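Local atomic coordinates of protein CsuE (Acinetobacter baumannii, PDB entry 6FJY), a protein that forms the adhesive tip subunit of archaic chaperone-usher Csu pili, through which the bacterium probably attaches to surfaces during biofilm formation. Residues 33-38 / 133-138. Sequence-based numbering, arbitrary orientation.
Sequences LSCTGF and YSVPAV
The carbonyl oxygen of G37 takes a hydrogen bond from the backbone amide of V138, with 2.8 Å between V138 N and G37 O. The donor is tilted out of the carbonyl plane, and the bond is fairly straight, at 156° at the hydrogen. A137 CA adds a longer CA-H...O contact to G37 O, at 3.3 Å, while the F38 CA points its hydrogen back to P136 O, 3.1 Å away. F38 and A137 form a single, isolated beta bridge here, a minimal case of backbone pairing between two segments that diverge: nearer the start of each segment, side chains replace main-chain bonds. Such bridging by side chains is how the layers of a beta sandwich cohere, and the arrangement is consistent with an Ig-like beta-sandwich fold. V135 splits its two methyls between neighbours. With CG1 anti to the backbone N (chi1 -173°), V135 CG1 reaches F38 CB at 3.7 Å, leaving V135 CG2 to meet C35 SG at 4.0 Å. The sulfur is in a disulfide with C2, whose strand 2-4 pairs with 33-35, and C2 also touches V135 and Y133. Farther along, L33 CD2 approaches the Y133 ring obliquely, 4.0 Å from Y133 CE2. The F38 side chain leaves its backbone pointing away from 133-138, although its CB still touches V135, and its ring meets that of F97.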
loop_
_atom_site.group_PDB
_atom_site.type_symbol
_atom_site.label_atom_id
_atom_site.label_comp_id
_atom_site.label_asym_id
_atom_site.label_seq_id
_atom_site.Cartn_x
_atom_site.Cartn_y
_atom_site.Cartn_z
ATOM N N LEU D 33 8.630 -14.049 23.180
ATOM C CA LEU D 33 9.814 -14.812 23.547
ATOM C C LEU D 33 10.855 -14.726 22.429
ATOM O O LEU D 33 10.525 -14.642 21.244
ATOM C CB LEU D 33 9.454 -16.273 23.835
ATOM C CG LEU D 33 10.324 -17.136 24.760
ATOM C CD1 LEU D 33 11.301 -17.975 23.977
ATOM C CD2 LEU D 33 11.067 -16.290 25.781
ATOM N N SER D 34 12.121 -14.714 22.831
ATOM C CA SER D 34 13.253 -14.696 21.922
ATOM C C SER D 34 14.431 -15.366 22.611
ATOM O O SER D 34 14.608 -15.221 23.826
ATOM C CB SER D 34 13.624 -13.267 21.502
ATOM O OG SER D 34 12.686 -12.735 20.578
ATOM N N CYS D 35 15.224 -16.108 21.832
ATOM C CA CYS D 35 16.394 -16.817 22.342
ATOM C C CYS D 35 17.526 -16.738 21.325
ATOM O O CYS D 35 17.344 -17.107 20.162
ATOM C CB CYS D 35 16.062 -18.279 22.651
ATOM S SG CYS D 35 14.881 -18.545 23.976
ATOM N N THR D 36 18.682 -16.239 21.769
ATOM C CA THR D 36 19.930 -16.252 21.020
ATOM C C THR D 36 20.969 -17.058 21.794
ATOM O O THR D 36 20.932 -17.125 23.026
ATOM C CB THR D 36 20.471 -14.835 20.779
ATOM O OG1 THR D 36 20.707 -14.195 22.039
ATOM C CG2 THR D 36 19.494 -14.007 19.959
ATOM N N GLY D 37 21.895 -17.677 21.062
ATOM C CA GLY D 37 22.869 -18.555 21.684
ATOM C C GLY D 37 22.350 -19.917 22.096
ATOM O O GLY D 37 22.990 -20.597 22.908
ATOM N N PHE D 38 21.199 -20.337 21.579
ATOM C CA PHE D 38 20.696 -21.667 21.887
ATOM C C PHE D 38 21.500 -22.725 21.129
ATOM O O PHE D 38 21.913 -22.518 19.987
ATOM C CB PHE D 38 19.210 -21.756 21.535
ATOM C CG PHE D 38 18.895 -21.305 20.135
ATOM C CD1 PHE D 38 18.556 -19.989 19.880
ATOM C CD2 PHE D 38 18.963 -22.192 19.076
ATOM C CE1 PHE D 38 18.288 -19.562 18.595
ATOM C CE2 PHE D 38 18.683 -21.776 17.787
ATOM C CZ PHE D 38 18.346 -20.455 17.551
ATOM N N TYR D 133 10.335 -21.813 30.224
ATOM C CA TYR D 133 11.293 -22.343 29.263
ATOM C C TYR D 133 12.581 -22.778 29.948
ATOM O O TYR D 133 12.958 -22.258 31.003
ATOM C CB TYR D 133 11.623 -21.320 28.161
ATOM C CG TYR D 133 12.160 -20.003 28.670
ATOM C CD1 TYR D 133 13.528 -19.810 28.856
ATOM C CD2 TYR D 133 11.305 -18.949 28.958
ATOM C CE1 TYR D 133 14.022 -18.610 29.318
ATOM C CE2 TYR D 133 11.793 -17.737 29.424
ATOM C CZ TYR D 133 13.148 -17.575 29.608
ATOM O OH TYR D 133 13.626 -16.372 30.074
ATOM N N SER D 134 13.250 -23.749 29.323
ATOM C CA SER D 134 14.620 -24.134 29.664
ATOM C C SER D 134 15.300 -24.552 28.364
ATOM O O SER D 134 15.116 -25.681 27.893
ATOM C CB SER D 134 14.666 -25.253 30.689
ATOM O OG SER D 134 16.009 -25.589 30.973
ATOM N N VAL D 135 16.087 -23.647 27.805
ATOM C CA VAL D 135 16.659 -23.790 26.469
ATOM C C VAL D 135 18.148 -24.076 26.610
ATOM O O VAL D 135 18.840 -23.347 27.329
ATOM C CB VAL D 135 16.433 -22.530 25.616
ATOM C CG1 VAL D 135 16.895 -22.778 24.186
ATOM C CG2 VAL D 135 14.967 -22.120 25.669
ATOM N N PRO D 136 18.673 -25.102 25.943
ATOM C CA PRO D 136 20.114 -25.356 25.990
ATOM C C PRO D 136 20.889 -24.282 25.242
ATOM O O PRO D 136 20.443 -23.755 24.223
ATOM C CB PRO D 136 20.256 -26.725 25.314
ATOM C CG PRO D 136 19.044 -26.841 24.446
ATOM C CD PRO D 136 17.946 -26.105 25.144
ATOM N N ALA D 137 22.059 -23.956 25.781
ATOM C CA ALA D 137 22.934 -22.916 25.260
ATOM C C ALA D 137 24.069 -23.531 24.452
ATOM O O ALA D 137 24.421 -24.703 24.617
ATOM C CB ALA D 137 23.509 -22.076 26.405
ATOM N N VAL D 138 24.639 -22.719 23.557
ATOM C CA VAL D 138 25.817 -23.173 22.830
ATOM C C VAL D 138 26.929 -23.467 23.833
ATOM O O VAL D 138 27.001 -22.871 24.916
ATOM C CB VAL D 138 26.283 -22.152 21.777
ATOM C CG1 VAL D 138 25.399 -22.213 20.563
ATOM C CG2 VAL D 138 26.284 -20.735 22.350
#